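Local coordinates for protein beta-galactoside alpha-2,6-sialyltransferase (Photobacterium sp., PDB 2Z4T) that probably transfers sialic acid in alpha-2,6 linkage from CMP-sialic acid to galactose-ended acceptors, and is captured here with CMP and lactose bound, at residues A[247-252]-A[304-309]; A[259-264]-A[283-288]; A[382-385]-A[389-392]; A[362-367]-A[372-377]. All coordinates share one frame; numbering follows the deposited sequence.

Interaction 1: residues A[247-252]-A[304-309]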
loop_
_atom_site.group_PDB
_atom_site.type_symbol
_atom_site.label_atom_id
_atom_site.label_comp_id
_atom_site.label_asym_id
_atom_site.label_seq_id
_atom_site.Cartn_x
_atom_site.Cartn_y
_atom_site.Cartn_z
ATOM N N LEU A 247 -11.132 -27.410 13.799
ATOM C CA LEU A 247 -11.783 -28.593 13.217
ATOM C C LEU A 247 -12.581 -28.178 11.992
ATOM O O LEU A 247 -13.186 -27.096 11.981
ATOM C CB LEU A 247 -12.794 -29.218 14.178
ATOM C CG LEU A 247 -12.433 -29.610 15.603
ATOM C CD1 LEU A 247 -13.609 -30.355 16.186
ATOM C CD2 LEU A 247 -11.159 -30.446 15.644
ATOM N N ASN A 248 -12.618 -29.048 10.983
ATOM C CA ASN A 248 -13.494 -28.846 9.839
ATOM C C ASN A 248 -13.255 -27.477 9.197
ATOM O O ASN A 248 -14.181 -26.695 8.998
ATOM C CB ASN A 248 -14.957 -29.034 10.273
ATOM C CG ASN A 248 -15.258 -30.477 10.705
ATOM O OD1 ASN A 248 -15.177 -31.418 9.895
ATOM N ND2 ASN A 248 -15.618 -30.661 11.978
ATOM N N LYS A 249 -11.999 -27.189 8.881
ATOM C CA LYS A 249 -11.632 -25.886 8.350
ATOM C C LYS A 249 -12.483 -25.534 7.160
ATOM O O LYS A 249 -13.013 -24.421 7.067
ATOM C CB LYS A 249 -10.155 -25.850 7.965
ATOM C CG LYS A 249 -9.238 -25.899 9.166
ATOM C CD LYS A 249 -7.767 -25.857 8.792
ATOM C CE LYS A 249 -6.920 -25.887 10.066
ATOM N NZ LYS A 249 -7.076 -27.183 10.799
ATOM N N THR A 250 -12.640 -26.494 6.255
ATOM C CA THR A 250 -13.339 -26.234 5.002
ATOM C C THR A 250 -14.810 -25.881 5.257
ATOM O O THR A 250 -15.323 -24.908 4.703
ATOM C CB THR A 250 -13.100 -27.377 3.968
ATOM O OG1 THR A 250 -11.677 -27.600 3.867
ATOM C CG2 THR A 250 -13.642 -27.003 2.575
ATOM N N ASP A 251 -15.455 -26.628 6.142
ATOM C CA ASP A 251 -16.791 -26.264 6.616
ATOM C C ASP A 251 -16.848 -24.806 7.112
ATOM O O ASP A 251 -17.748 -24.067 6.709
ATOM C CB ASP A 251 -17.280 -27.236 7.692
ATOM C CG ASP A 251 -17.612 -28.635 7.131
ATOM O OD1 ASP A 251 -17.784 -28.775 5.897
ATOM O OD2 ASP A 251 -17.706 -29.600 7.925
ATOM N N ASN A 252 -15.880 -24.393 7.942
ATOM C CA ASN A 252 -15.867 -23.052 8.541
ATOM C C ASN A 252 -15.748 -21.964 7.496
ATOM O O ASN A 252 -16.422 -20.940 7.561
ATOM C CB ASN A 252 -14.715 -22.884 9.538
ATOM C CG ASN A 252 -15.038 -23.438 10.928
ATOM O OD1 ASN A 252 -15.187 -24.647 11.122
ATOM N ND2 ASN A 252 -15.129 -22.550 11.901
ATOM N N LEU A 304 -2.616 -25.895 7.329
ATOM C CA LEU A 304 -3.180 -24.790 6.545
ATOM C C LEU A 304 -3.268 -25.045 5.026
ATOM O O LEU A 304 -3.727 -24.171 4.264
ATOM C CB LEU A 304 -2.447 -23.480 6.863
ATOM C CG LEU A 304 -2.523 -23.077 8.339
ATOM C CD1 LEU A 304 -1.558 -21.929 8.657
ATOM C CD2 LEU A 304 -3.971 -22.768 8.792
ATOM N N HIS A 305 -2.857 -26.232 4.585
ATOM C CA HIS A 305 -3.024 -26.621 3.171
ATOM C C HIS A 305 -4.477 -26.468 2.708
ATOM O O HIS A 305 -4.719 -25.999 1.586
ATOM C CB HIS A 305 -2.502 -28.042 2.893
ATOM C CG HIS A 305 -1.011 -28.184 2.997
ATOM N ND1 HIS A 305 -0.347 -29.330 2.619
ATOM C CD2 HIS A 305 -0.054 -27.326 3.427
ATOM C CE1 HIS A 305 0.951 -29.179 2.821
ATOM N NE2 HIS A 305 1.157 -27.970 3.308
ATOM N N GLU A 306 -5.434 -26.829 3.571
ATOM C CA GLU A 306 -6.870 -26.607 3.273
ATOM C C GLU A 306 -7.152 -25.138 2.928
ATOM O O GLU A 306 -7.841 -24.848 1.941
ATOM C CB GLU A 306 -7.775 -27.041 4.436
ATOM C CG GLU A 306 -8.499 -28.354 4.262
ATOM C CD GLU A 306 -9.149 -28.838 5.572
ATOM O OE1 GLU A 306 -10.403 -28.775 5.685
ATOM O OE2 GLU A 306 -8.402 -29.268 6.498
ATOM N N LEU A 307 -6.613 -24.218 3.732
ATOM C CA LEU A 307 -6.824 -22.787 3.483
ATOM C C LEU A 307 -6.138 -22.358 2.195
ATOM O O LEU A 307 -6.723 -21.631 1.379
ATOM C CB LEU A 307 -6.357 -21.921 4.664
ATOM C CG LEU A 307 -6.541 -20.422 4.429
ATOM C CD1 LEU A 307 -8.004 -20.076 4.314
ATOM C CD2 LEU A 307 -5.899 -19.630 5.524
ATOM N N ARG A 308 -4.903 -22.826 2.015
ATOM C CA ARG A 308 -4.172 -22.612 0.770
ATOM C C ARG A 308 -4.980 -23.080 -0.460
ATOM O O ARG A 308 -5.109 -22.318 -1.424
ATOM C CB ARG A 308 -2.754 -23.193 0.855
ATOM C CG ARG A 308 -2.399 -24.166 -0.229
ATOM C CD ARG A 308 -1.056 -23.934 -0.822
ATOM N NE ARG A 308 -0.024 -24.814 -0.267
ATOM C CZ ARG A 308 -0.005 -26.150 -0.324
ATOM N NH1 ARG A 308 -0.999 -26.836 -0.872
ATOM N NH2 ARG A 308 1.019 -26.809 0.209
ATOM N N ASP A 309 -5.550 -24.294 -0.399
ATOM C CA ASP A 309 -6.485 -24.794 -1.433
ATOM C C ASP A 309 -7.631 -23.831 -1.648
ATOM O O ASP A 309 -7.992 -23.535 -2.785
ATOM C CB ASP A 309 -7.123 -26.143 -1.047
ATOM C CG ASP A 309 -6.158 -27.306 -1.144
ATOM O OD1 ASP A 309 -5.031 -27.096 -1.656
ATOM O OD2 ASP A 309 -6.533 -28.427 -0.699
HETATM O O HOH W 1 -9.844 -29.047 8.783
#
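Glu306, in the first turn of helix 305-311, reaches across to the start of helix 249-265, where Thr250 takes hold of one carboxylate oxygen twice. The Thr250 hydroxyl OG1 donates to Glu306 OE1 at 2.5 Å and uses the anti lone pair, the one facing away from OE2. Thr250 N gives the same OE1 a second, longer bond of 3.2 Å. This one is bent, with an angle of 137° at the hydrogen, and it arrives from above the carboxylate plane. The two donors can act together because OG1 sits beside the backbone N, anti to the carbonyl carbon (chi1 -51°). A water bridges the other oxygen: it donates to Glu306 OE2 and accepts from Lys249 N at 2.8 Å. The aliphatic chain of Lys249 crosses Glu306 at about a right angle, and Lys249 CB lies 3.7 Å from Glu306 OE1. The ammonium turns off to the carbonyls of Arg244 and Thr246, and Lys249 NZ stays 5.0 Å from Glu306 OE2. Glu306 therefore serves two amide N-H groups of the other helix's first turn, one directly and one through water. That helix end and the nearby lysine would probably favour an ionised carboxylate.

Interaction 2: residues A[259-264]-A[283-288]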
loop_
_atom_site.group_PDB
_atom_site.type_symbol
_atom_site.label_atom_id
_atom_site.label_comp_id
_atom_site.label_asym_id
_atom_site.label_seq_id
_atom_site.Cartn_x
_atom_site.Cartn_y
_atom_site.Cartn_z
ATOM N N TYR A 259 -22.018 -16.234 5.148
ATOM C CA TYR A 259 -22.142 -15.194 6.149
ATOM C C TYR A 259 -21.798 -13.851 5.520
ATOM O O TYR A 259 -22.606 -12.905 5.587
ATOM C CB TYR A 259 -21.248 -15.475 7.359
ATOM C CG TYR A 259 -21.178 -14.303 8.295
ATOM C CD1 TYR A 259 -22.220 -14.023 9.187
ATOM C CD2 TYR A 259 -20.078 -13.444 8.270
ATOM C CE1 TYR A 259 -22.143 -12.910 10.039
ATOM C CE2 TYR A 259 -19.997 -12.354 9.107
ATOM C CZ TYR A 259 -21.019 -12.088 9.987
ATOM O OH TYR A 259 -20.903 -10.991 10.805
ATOM N N LEU A 260 -20.621 -13.798 4.895
ATOM C CA LEU A 260 -20.137 -12.589 4.232
ATOM C C LEU A 260 -21.108 -12.162 3.135
ATOM O O LEU A 260 -21.484 -10.987 3.055
ATOM C CB LEU A 260 -18.706 -12.778 3.678
ATOM C CG LEU A 260 -17.995 -11.565 3.071
ATOM C CD1 LEU A 260 -17.890 -10.441 4.081
ATOM C CD2 LEU A 260 -16.605 -11.898 2.557
ATOM N N GLU A 261 -21.530 -13.121 2.311
ATOM C CA GLU A 261 -22.530 -12.866 1.282
ATOM C C GLU A 261 -23.824 -12.249 1.826
ATOM O O GLU A 261 -24.328 -11.283 1.261
ATOM C CB GLU A 261 -22.853 -14.135 0.490
ATOM C CG GLU A 261 -23.554 -13.819 -0.832
ATOM C CD GLU A 261 -23.636 -15.004 -1.763
ATOM O OE1 GLU A 261 -23.549 -16.160 -1.273
ATOM O OE2 GLU A 261 -23.787 -14.769 -2.984
ATOM N N ASP A 262 -24.339 -12.809 2.920
ATOM C CA ASP A 262 -25.569 -12.334 3.544
ATOM C C ASP A 262 -25.442 -10.957 4.174
ATOM O O ASP A 262 -26.409 -10.181 4.176
ATOM C CB ASP A 262 -26.069 -13.333 4.595
ATOM C CG ASP A 262 -26.615 -14.604 3.978
ATOM O OD1 ASP A 262 -26.912 -14.613 2.757
ATOM O OD2 ASP A 262 -26.729 -15.601 4.716
ATOM N N VAL A 263 -24.266 -10.672 4.729
ATOM C CA VAL A 263 -23.994 -9.372 5.326
ATOM C C VAL A 263 -24.001 -8.292 4.226
ATOM O O VAL A 263 -24.698 -7.284 4.345
ATOM C CB VAL A 263 -22.664 -9.390 6.135
ATOM C CG1 VAL A 263 -22.174 -7.988 6.418
ATOM C CG2 VAL A 263 -22.827 -10.165 7.437
ATOM N N ILE A 264 -23.256 -8.534 3.150
ATOM C CA ILE A 264 -23.230 -7.628 1.993
ATOM C C ILE A 264 -24.620 -7.455 1.327
ATOM O O ILE A 264 -25.005 -6.339 0.966
ATOM C CB ILE A 264 -22.147 -8.050 0.973
ATOM C CG1 ILE A 264 -20.746 -7.842 1.575
ATOM C CG2 ILE A 264 -22.292 -7.260 -0.327
ATOM C CD1 ILE A 264 -19.593 -8.563 0.857
ATOM N N GLN A 283 -12.336 -13.861 -2.364
ATOM C CA GLN A 283 -12.137 -14.500 -3.667
ATOM C C GLN A 283 -13.303 -15.377 -4.103
ATOM O O GLN A 283 -13.434 -15.694 -5.292
ATOM C CB GLN A 283 -10.841 -15.337 -3.660
ATOM C CG GLN A 283 -10.954 -16.726 -3.003
ATOM C CD GLN A 283 -11.019 -16.689 -1.482
ATOM O OE1 GLN A 283 -11.163 -15.629 -0.869
ATOM N NE2 GLN A 283 -10.912 -17.862 -0.865
ATOM N N LYS A 284 -14.137 -15.789 -3.151
ATOM C CA LYS A 284 -15.317 -16.588 -3.478
ATOM C C LYS A 284 -16.474 -15.728 -3.973
ATOM O O LYS A 284 -17.430 -16.256 -4.521
ATOM C CB LYS A 284 -15.776 -17.394 -2.263
ATOM C CG LYS A 284 -14.794 -18.444 -1.789
ATOM C CD LYS A 284 -14.616 -19.551 -2.811
ATOM C CE LYS A 284 -13.252 -20.168 -2.674
ATOM N NZ LYS A 284 -13.191 -21.517 -3.273
ATOM N N LEU A 285 -16.387 -14.409 -3.775
ATOM C CA LEU A 285 -17.499 -13.507 -4.097
ATOM C C LEU A 285 -17.135 -12.450 -5.110
ATOM O O LEU A 285 -18.023 -11.801 -5.664
ATOM C CB LEU A 285 -18.044 -12.829 -2.837
ATOM C CG LEU A 285 -18.674 -13.703 -1.740
ATOM C CD1 LEU A 285 -18.765 -12.946 -0.437
ATOM C CD2 LEU A 285 -20.041 -14.115 -2.156
ATOM N N TYR A 286 -15.840 -12.259 -5.351
ATOM C CA TYR A 286 -15.372 -11.178 -6.196
ATOM C C TYR A 286 -14.070 -11.611 -6.819
ATOM O O TYR A 286 -13.420 -12.508 -6.294
ATOM C CB TYR A 286 -15.125 -9.909 -5.370
ATOM C CG TYR A 286 -16.354 -9.323 -4.735
ATOM C CD1 TYR A 286 -16.660 -9.580 -3.396
ATOM C CD2 TYR A 286 -17.214 -8.509 -5.461
ATOM C CE1 TYR A 286 -17.809 -9.061 -2.801
ATOM C CE2 TYR A 286 -18.371 -7.972 -4.875
ATOM C CZ TYR A 286 -18.655 -8.255 -3.538
ATOM O OH TYR A 286 -19.784 -7.725 -2.944
ATOM N N PRO A 287 -13.680 -10.998 -7.947
ATOM C CA PRO A 287 -12.289 -11.199 -8.350
ATOM C C PRO A 287 -11.425 -10.545 -7.293
ATOM O O PRO A 287 -11.667 -9.383 -6.941
ATOM C CB PRO A 287 -12.180 -10.430 -9.680
ATOM C CG PRO A 287 -13.647 -10.308 -10.179
ATOM C CD PRO A 287 -14.419 -10.135 -8.890
ATOM N N ALA A 288 -10.458 -11.285 -6.757
ATOM C CA ALA A 288 -9.706 -10.813 -5.601
ATOM C C ALA A 288 -8.319 -11.398 -5.599
ATOM O O ALA A 288 -8.122 -12.496 -6.101
ATOM C CB ALA A 288 -10.426 -11.183 -4.326
#
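This is mainly apolar packing between the later part of helix 249-265 and the short helix 282-285 with the turn that leaves it, and Leu285 and Tyr286 press against Leu260, Glu261 and Ile264. Leu285 is the wedge: its two methyls part to meet different neighbours. CD1 lies 3.8 Å from Leu260 CD2; Leu260 CG, anti to the backbone N (chi1 -174°) and beside the carbonyl carbon, is turned to the same methyl. Leu285 CD2 lies 3.7 Å from Glu261 CD, where the leucine crosses the extended glutamate chain at a slant and also meets its CB and CG. The carboxylate of Glu261 is engaged on its own helix, where OE1 forms a salt bridge with Lys257. One helical turn on from Leu260, Ile264 and Tyr286 approach from opposite directions. The phenol oxygen OH of Tyr286 comes within 3.7 Å of Ile264 CG2, and Ile264 CD1 sits at the edge of the ring, near its plane, 4.1 Å from Tyr286 CE1. Trp282 adds to the apolar patch by touching both Leu260 and Ile264. Helix 205-216 borders it too, with Phe206 against Leu260 and Leu213 against Tyr286. Both segments belong to the long link joining strand 222-230 to its parallel neighbour 288-292, so the packing lies within a beta-alpha-beta crossover of the first Rossmann-like domain of this GT-B enzyme.

Interaction 3: residues A[382-385]-A[389-392]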
loop_
_atom_site.group_PDB
_atom_site.type_symbol
_atom_site.label_atom_id
_atom_site.label_comp_id
_atom_site.label_asym_id
_atom_site.label_seq_id
_atom_site.Cartn_x
_atom_site.Cartn_y
_atom_site.Cartn_z
ATOM N N ILE A 382 19.638 -2.280 22.623
ATOM C CA ILE A 382 20.687 -1.519 21.930
ATOM C C ILE A 382 22.016 -1.678 22.692
ATOM O O ILE A 382 23.062 -1.936 22.092
ATOM C CB ILE A 382 20.297 -0.024 21.742
ATOM C CG1 ILE A 382 19.098 0.095 20.790
ATOM C CG2 ILE A 382 21.464 0.810 21.198
ATOM C CD1 ILE A 382 18.355 1.370 20.898
ATOM N N ASN A 383 21.959 -1.561 24.014
ATOM C CA ASN A 383 23.161 -1.655 24.843
ATOM C C ASN A 383 23.857 -2.986 24.735
ATOM O O ASN A 383 25.081 -3.048 24.670
ATOM C CB ASN A 383 22.861 -1.311 26.297
ATOM C CG ASN A 383 22.639 0.168 26.489
ATOM O OD1 ASN A 383 23.012 0.965 25.626
ATOM N ND2 ASN A 383 22.019 0.548 27.607
ATOM N N ASN A 384 23.067 -4.048 24.666
ATOM C CA ASN A 384 23.622 -5.377 24.478
ATOM C C ASN A 384 24.445 -5.497 23.192
ATOM O O ASN A 384 25.512 -6.120 23.184
ATOM C CB ASN A 384 22.491 -6.389 24.533
ATOM C CG ASN A 384 22.297 -6.937 25.927
ATOM O OD1 ASN A 384 23.044 -7.827 26.336
ATOM N ND2 ASN A 384 21.315 -6.396 26.682
ATOM N N ALA A 385 23.963 -4.850 22.130
ATOM C CA ALA A 385 24.622 -4.831 20.816
ATOM C C ALA A 385 25.933 -4.033 20.745
ATOM O O ALA A 385 26.861 -4.433 20.023
ATOM C CB ALA A 385 23.641 -4.341 19.725
ATOM N N SER A 389 30.848 -5.911 26.997
ATOM C CA SER A 389 30.620 -6.794 28.129
ATOM C C SER A 389 29.381 -7.675 27.949
ATOM O O SER A 389 28.984 -8.385 28.873
ATOM C CB SER A 389 30.534 -5.989 29.423
ATOM O OG SER A 389 29.366 -5.188 29.441
ATOM N N SER A 390 28.780 -7.645 26.763
ATOM C CA SER A 390 27.660 -8.547 26.443
ATOM C C SER A 390 27.994 -9.617 25.402
ATOM O O SER A 390 28.719 -9.346 24.431
ATOM C CB SER A 390 26.437 -7.763 25.962
ATOM O OG SER A 390 25.465 -8.637 25.384
ATOM N N PRO A 391 27.433 -10.830 25.575
ATOM C CA PRO A 391 27.589 -11.839 24.515
ATOM C C PRO A 391 26.895 -11.456 23.194
ATOM O O PRO A 391 27.230 -12.025 22.161
ATOM C CB PRO A 391 26.963 -13.107 25.123
ATOM C CG PRO A 391 26.074 -12.630 26.229
ATOM C CD PRO A 391 26.645 -11.332 26.725
ATOM N N HIS A 392 25.960 -10.505 23.220
ATOM C CA HIS A 392 25.284 -10.071 21.979
ATOM C C HIS A 392 25.990 -8.937 21.232
ATOM O O HIS A 392 25.524 -8.473 20.192
ATOM C CB HIS A 392 23.809 -9.757 22.245
ATOM C CG HIS A 392 23.123 -10.850 23.001
ATOM N ND1 HIS A 392 22.883 -12.089 22.446
ATOM C CD2 HIS A 392 22.729 -10.931 24.294
ATOM C CE1 HIS A 392 22.336 -12.878 23.356
ATOM N NE2 HIS A 392 22.230 -12.197 24.484
#
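An ST turn at Ser390 holds the loop that follows helix 371-386 and pins it back onto Asn384, near the end of that helix. Within the turn, Ser390 OG accepts from His392 N, two residues on, at 2.9 Å and a fairly straight 157°. The same hydroxyl donates across the contact to Asn384 OD1 at 2.7 Å. It lies in the plane of the amide carbonyl, on a lone pair, with a C=O...donor angle of 130°. The serine torsion serves the turn: OG stands anti to the backbone N (chi1 167°), beside the carbonyl carbon, which carries it forward along the chain toward His392 N. Ser390 CB meanwhile rests 3.4 Å from the backbone oxygen Asn384 O. The imidazole of His392 presents its edge to the same amide, with CD2 3.7 Å from Asn384 OD1 and near the ring plane; Pro391 CG covers part of one ring face, toward the rim. The other end of the Asn384 amide is also bound: ND2 donates to Asn380 O one turn back and to Pro504 O. With both ends engaged, this buried amide has little freedom to rotate. Around it, Ser389 OG bonds to the backbone of Cys511, and Cys506, its disulfide partner, touches Asn384. Toward the sheet, Ile382 and Ala385 of helix 371-386 lie against Phe359 and Phe357 of strand 356-360, while the loop runs on toward strand 399-403, and a backbone bond joins Ala385 to Leu394.

Interaction 4: residues A[362-367]-A[372-377]. With GAL (beta-D-galactopyranose), chain B; GLC (alpha-D-glucopyranose), chain C.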
loop_
_atom_site.group_PDB
_atom_site.type_symbol
_atom_site.label_atom_id
_atom_site.label_comp_id
_atom_site.label_asym_id
_atom_site.label_seq_id
_atom_site.Cartn_x
_atom_site.Cartn_y
_atom_site.Cartn_z
ATOM N N THR A 362 10.195 -1.338 18.254
ATOM C CA THR A 362 8.814 -1.784 18.223
ATOM C C THR A 362 7.901 -0.811 18.988
ATOM O O THR A 362 8.366 0.168 19.565
ATOM C CB THR A 362 8.654 -3.218 18.800
ATOM O OG1 THR A 362 7.381 -3.750 18.424
ATOM C CG2 THR A 362 8.772 -3.220 20.325
ATOM N N THR A 363 6.605 -1.102 19.000
ATOM C CA THR A 363 5.687 -0.319 19.805
ATOM C C THR A 363 4.720 -1.255 20.494
ATOM O O THR A 363 4.678 -2.426 20.139
ATOM C CB THR A 363 4.914 0.705 18.948
ATOM O OG1 THR A 363 4.249 1.614 19.819
ATOM C CG2 THR A 363 3.895 0.021 18.027
ATOM N N VAL A 364 3.948 -0.754 21.460
ATOM C CA VAL A 364 2.872 -1.541 22.054
ATOM C C VAL A 364 1.539 -1.066 21.523
ATOM O O VAL A 364 1.228 0.127 21.618
ATOM C CB VAL A 364 2.701 -1.330 23.568
ATOM C CG1 VAL A 364 2.486 -2.685 24.251
ATOM C CG2 VAL A 364 3.826 -0.500 24.186
ATOM N N TRP A 365 0.731 -1.992 21.012
ATOM C CA TRP A 365 -0.675 -1.693 20.701
ATOM C C TRP A 365 -1.561 -1.950 21.941
ATOM O O TRP A 365 -1.293 -2.865 22.731
ATOM C CB TRP A 365 -1.174 -2.517 19.504
ATOM C CG TRP A 365 -0.342 -2.408 18.231
ATOM C CD1 TRP A 365 0.179 -3.448 17.504
ATOM C CD2 TRP A 365 0.036 -1.204 17.531
ATOM N NE1 TRP A 365 0.869 -2.974 16.409
ATOM C CE2 TRP A 365 0.794 -1.604 16.392
ATOM C CE3 TRP A 365 -0.176 0.163 17.759
ATOM C CZ2 TRP A 365 1.326 -0.685 15.477
ATOM C CZ3 TRP A 365 0.370 1.085 16.851
ATOM C CH2 TRP A 365 1.110 0.648 15.719
ATOM N N ALA A 366 -2.604 -1.133 22.113
ATOM C CA ALA A 366 -3.555 -1.321 23.219
ATOM C C ALA A 366 -2.852 -1.535 24.576
ATOM O O ALA A 366 -3.281 -2.375 25.374
ATOM C CB ALA A 366 -4.496 -2.503 22.913
ATOM N N GLY A 367 -1.775 -0.792 24.825
ATOM C CA GLY A 367 -1.040 -0.906 26.076
ATOM C C GLY A 367 -0.213 0.321 26.422
ATOM O O GLY A 367 0.943 0.199 26.829
ATOM N N GLU A 372 6.735 3.084 28.573
ATOM C CA GLU A 372 8.000 3.497 29.177
ATOM C C GLU A 372 8.877 2.281 29.404
ATOM O O GLU A 372 10.105 2.338 29.249
ATOM C CB GLU A 372 7.790 4.286 30.464
ATOM C CG GLU A 372 7.091 5.611 30.195
ATOM C CD GLU A 372 6.828 6.428 31.446
ATOM O OE1 GLU A 372 6.676 5.839 32.548
ATOM O OE2 GLU A 372 6.753 7.676 31.315
ATOM N N TYR A 373 8.223 1.171 29.739
ATOM C CA TYR A 373 8.895 -0.098 29.974
ATOM C C TYR A 373 9.467 -0.598 28.640
ATOM O O TYR A 373 10.581 -1.126 28.593
ATOM C CB TYR A 373 7.910 -1.098 30.584
ATOM C CG TYR A 373 8.377 -2.523 30.525
ATOM C CD1 TYR A 373 9.456 -2.962 31.309
ATOM C CD2 TYR A 373 7.753 -3.440 29.689
ATOM C CE1 TYR A 373 9.893 -4.276 31.249
ATOM C CE2 TYR A 373 8.193 -4.776 29.619
ATOM C CZ TYR A 373 9.256 -5.183 30.400
ATOM O OH TYR A 373 9.688 -6.492 30.338
ATOM N N TYR A 374 8.696 -0.395 27.567
ATOM C CA TYR A 374 9.129 -0.695 26.209
ATOM C C TYR A 374 10.349 0.137 25.823
ATOM O O TYR A 374 11.272 -0.376 25.190
ATOM C CB TYR A 374 7.984 -0.493 25.203
ATOM C CG TYR A 374 7.201 -1.756 24.920
ATOM C CD1 TYR A 374 6.547 -2.449 25.951
ATOM C CD2 TYR A 374 7.126 -2.276 23.623
ATOM C CE1 TYR A 374 5.836 -3.639 25.696
ATOM C CE2 TYR A 374 6.414 -3.476 23.358
ATOM C CZ TYR A 374 5.772 -4.142 24.399
ATOM O OH TYR A 374 5.076 -5.307 24.138
ATOM N N ALA A 375 10.377 1.407 26.215
ATOM C CA ALA A 375 11.517 2.225 25.880
ATOM C C ALA A 375 12.740 1.710 26.629
ATOM O O ALA A 375 13.814 1.525 26.035
ATOM C CB ALA A 375 11.255 3.656 26.208
ATOM N N LYS A 376 12.573 1.451 27.925
ATOM C CA LYS A 376 13.698 1.075 28.764
ATOM C C LYS A 376 14.290 -0.273 28.320
ATOM O O LYS A 376 15.511 -0.437 28.284
ATOM C CB LYS A 376 13.330 1.146 30.251
ATOM C CG LYS A 376 14.237 0.338 31.201
ATOM C CD LYS A 376 13.903 0.634 32.677
ATOM C CE LYS A 376 13.947 -0.611 33.583
ATOM N NZ LYS A 376 15.343 -1.063 33.779
ATOM N N GLN A 377 13.431 -1.201 27.923
ATOM C CA GLN A 377 13.887 -2.488 27.394
ATOM C C GLN A 377 14.654 -2.406 26.055
ATOM O O GLN A 377 15.667 -3.102 25.862
ATOM C CB GLN A 377 12.725 -3.471 27.283
ATOM C CG GLN A 377 12.208 -3.969 28.646
ATOM C CD GLN A 377 13.319 -4.452 29.602
ATOM O OE1 GLN A 377 14.092 -5.353 29.271
ATOM N NE2 GLN A 377 13.403 -3.830 30.788
HETATM C C1 GAL B . -3.731 -1.689 15.887
HETATM C C2 GAL B . -4.784 -2.768 15.650
HETATM C C3 GAL B . -4.089 -4.091 15.340
HETATM C C4 GAL B . -3.056 -3.910 14.219
HETATM C C5 GAL B . -2.114 -2.737 14.498
HETATM C C6 GAL B . -1.214 -2.395 13.307
HETATM O O2 GAL B . -5.631 -2.863 16.785
HETATM O O3 GAL B . -5.045 -5.073 14.969
HETATM O O4 GAL B . -3.748 -3.714 13.004
HETATM O O5 GAL B . -2.880 -1.588 14.765
HETATM O O6 GAL B . -0.270 -3.409 13.030
HETATM C C1 GLC C . -4.031 3.379 17.494
HETATM C C2 GLC C . -3.013 2.976 16.423
HETATM C C3 GLC C . -3.489 1.685 15.759
HETATM C C4 GLC C . -3.809 0.576 16.780
HETATM C C5 GLC C . -4.732 1.145 17.893
HETATM C C6 GLC C . -5.154 0.256 19.080
HETATM O O1 GLC C . -5.326 3.565 16.931
HETATM O O2 GLC C . -2.863 3.955 15.421
HETATM O O3 GLC C . -2.548 1.286 14.798
HETATM O O4 GLC C . -4.431 -0.479 16.073
HETATM O O5 GLC C . -4.128 2.318 18.432
HETATM O O6 GLC C . -4.591 -1.039 19.115
#
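From Thr362 to Val364 the loop runs extended past helix 371-386, closest at Thr363 and Tyr374, whose CA atoms are 7.3 Å apart. On the helix side, Tyr374 carries the contact with its ring. Val364 sets both methyls over one face of it, the two side chains crossing at a slant: CG2 sits almost on the ring axis, 3.6 Å from the Tyr374 centroid and 10° off the normal, a CH-pi contact. Its other methyl, CG1, shifts toward the phenol end and lies 3.6 Å from Tyr374 CZ. Thr362 holds OG1 anti to the backbone N (chi1 -164°) and CG2 between that N and the carbonyl carbon; this methyl meets the ring edge, 3.8 Å from Tyr374 CD2. The ring also meets Trp500 edge-to-face and touches Ile411 of helix 410-417. This loop follows strand 356-360 in the second Rossmann-like domain of the GT-B fold and faces the cleft, where Trp365 and Ala366 help form the lactose pocket. The indole of Trp365 is sandwiched, with Thr363 CG2 over one face and galactose C5 over the opposite one, 3.5 Å above the plane, both offset toward the rim. The glucose lies on that same sugar-bearing side, its O3 3.6 Å from Trp365 CZ3. Thr363, under the indole, is itself held by a bond from OG1 to Gly407 O. Asp232, His123 and His204 hydrogen-bond to the galactose.

How the interactions relate
After the N-terminal beta-sandwich, the chain enters the first Rossmann-like domain, where interaction 1 closes a long loop between the starts of helices 249-265 and 305-311. Interaction 2 falls within that loop and shares helix 249-265, joining its later turns to helix 282-285 just before strand 288-292; the two centres lie about 17 Å apart. The second pair belongs to the other Rossmann-like domain and follows in series. Interaction 4 comes first, closing a short loop between the segment after strand 356-360 and the early turns of helix 371-386; interaction 3 then folds the loop after that helix back onto its last turns, about 20 Å away centre to centre. Neither pair crosses the other.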